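Local atomic coordinates of family 88 glycosyl hydrolase (Bacteroides thetaiotaomicron, PDB entry 5NOA), a protein that probably acts as a polysaccharide lyase that removes the rhamnose caps of complex arabinogalactan proteins such as gum arabic, though its sequence family is that of glycoside hydrolases. Residues A[41-45]-A[61-65]. Sequence-based numbering, arbitrary orientation.
Sequences NGYWQ and YHTGN
Tyr61 lays its phenol ring over the five-membered ring of Trp44, the planes tilted by 28° in an offset face-to-face stack whose tightest point is Trp44 CD1 on Tyr61 CE1 at 3.4 Å. Trp44 suits the place by its broad flat face, and the two side chains, running alongside each other from facing helices, span segment axes (41-45 and 61-65) 12.1 Å apart at their closest. With CG anti to the backbone N (chi1 165°), Tyr61 reaches helix 29-47, where its hydroxyl is gripped twice. Tyr61 OH donates to Asn41 OD1 (2.6 Å), tilted from the amide's carbonyl plane. It also accepts from Gln45 NE2, 2.9 Å from Tyr61 OH; Gln45 is long enough to bring its N-H there, its amide turned nearly at right angles to the ring. A tyrosine joins a stacking face to a hydroxyl that can both give and take. Asn41, an amide with both functions, also sends ND2 to Asn65 OD1 (2.8 Å), in the plane of both groups and nearly straight at 161°. A phenylalanine in place of Tyr61 would probably leave the buried Asn41 OD1 without this donor and the Gln45 amide freer to turn. Asn65 ND2 is held by Tyr77 O and Ser81 OG of helix 75-87. On helix 358-377, Asn41 rests on Leu365, Trp44 on Asn358 and Val361, and Tyr61 on Asn358, so four helices meet here, consistent with the six-hairpin (α/α)6 barrel of family 88.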
# COMPACT_ATOMS: atom_id res chain seq x y z
N ASN A 41 5.54 -15.41 5.16
CA ASN A 41 4.20 -15.70 4.68
C ASN A 41 3.68 -16.99 5.28
O ASN A 41 2.50 -17.11 5.63
CB ASN A 41 4.15 -15.68 3.16
CG ASN A 41 2.81 -15.25 2.61
OD1 ASN A 41 2.07 -14.58 3.32
ND2 ASN A 41 2.51 -15.58 1.37
N GLY A 42 4.56 -17.97 5.44
CA GLY A 42 4.20 -19.20 6.12
C GLY A 42 3.78 -18.98 7.56
O GLY A 42 2.79 -19.58 8.03
N TYR A 43 4.54 -18.15 8.28
CA TYR A 43 4.20 -17.83 9.67
C TYR A 43 2.78 -17.24 9.71
O TYR A 43 1.96 -17.61 10.55
CB TYR A 43 5.24 -16.88 10.26
CG TYR A 43 4.92 -16.42 11.64
CD1 TYR A 43 5.28 -17.14 12.76
CD2 TYR A 43 4.21 -15.25 11.84
CE1 TYR A 43 4.98 -16.69 14.04
CE2 TYR A 43 3.88 -14.80 13.10
CZ TYR A 43 4.26 -15.53 14.19
OH TYR A 43 3.93 -15.07 15.43
N TRP A 44 2.55 -16.28 8.83
CA TRP A 44 1.25 -15.61 8.85
C TRP A 44 0.12 -16.61 8.58
O TRP A 44 -0.88 -16.68 9.30
CB TRP A 44 1.20 -14.46 7.87
CG TRP A 44 -0.08 -13.78 7.95
CD1 TRP A 44 -1.17 -14.02 7.15
CD2 TRP A 44 -0.49 -12.86 8.92
NE1 TRP A 44 -2.23 -13.29 7.56
CE2 TRP A 44 -1.85 -12.53 8.63
CE3 TRP A 44 0.13 -12.26 10.00
CZ2 TRP A 44 -2.60 -11.67 9.42
CZ3 TRP A 44 -0.64 -11.32 10.77
CH2 TRP A 44 -1.97 -11.06 10.45
N GLN A 45 0.28 -17.39 7.52
CA GLN A 45 -0.81 -18.30 7.13
C GLN A 45 -1.04 -19.43 8.15
O GLN A 45 -2.18 -19.79 8.43
CB GLN A 45 -0.59 -18.83 5.73
CG GLN A 45 -0.70 -17.73 4.70
CD GLN A 45 -0.47 -18.14 3.26
OE1 GLN A 45 -0.22 -19.31 2.95
NE2 GLN A 45 -0.54 -17.16 2.35
N TYR A 61 -3.07 -7.26 3.50
CA TYR A 61 -2.30 -8.50 3.56
C TYR A 61 -2.39 -9.23 2.23
O TYR A 61 -1.37 -9.67 1.68
CB TYR A 61 -2.75 -9.42 4.72
CG TYR A 61 -2.18 -10.79 4.51
CD1 TYR A 61 -0.84 -11.07 4.75
CD2 TYR A 61 -2.93 -11.79 3.90
CE1 TYR A 61 -0.27 -12.29 4.40
CE2 TYR A 61 -2.38 -13.00 3.58
CZ TYR A 61 -1.05 -13.25 3.81
OH TYR A 61 -0.52 -14.47 3.43
N HIS A 62 -3.60 -9.38 1.69
CA HIS A 62 -3.77 -10.15 0.47
C HIS A 62 -3.05 -9.54 -0.72
O HIS A 62 -2.58 -10.28 -1.59
CB HIS A 62 -5.25 -10.44 0.19
CG HIS A 62 -5.75 -11.55 1.05
ND1 HIS A 62 -5.51 -12.88 0.74
CD2 HIS A 62 -6.34 -11.53 2.28
CE1 HIS A 62 -5.94 -13.62 1.74
NE2 HIS A 62 -6.46 -12.84 2.68
N THR A 63 -2.90 -8.21 -0.75
CA THR A 63 -2.10 -7.62 -1.81
C THR A 63 -0.65 -8.11 -1.73
O THR A 63 -0.00 -8.33 -2.77
CB THR A 63 -2.19 -6.10 -1.93
OG1 THR A 63 -1.53 -5.45 -0.83
CG2 THR A 63 -3.58 -5.62 -2.05
N GLY A 64 -0.14 -8.28 -0.52
CA GLY A 64 1.18 -8.82 -0.34
C GLY A 64 1.28 -10.31 -0.64
O GLY A 64 2.29 -10.78 -1.20
N ASN A 65 0.28 -11.08 -0.22
CA ASN A 65 0.25 -12.50 -0.54
C ASN A 65 0.24 -12.73 -2.06
O ASN A 65 0.96 -13.60 -2.56
CB ASN A 65 -0.95 -13.16 0.11
CG ASN A 65 -0.97 -14.66 -0.13
OD1 ASN A 65 0.01 -15.34 0.16
ND2 ASN A 65 -2.08 -15.17 -0.67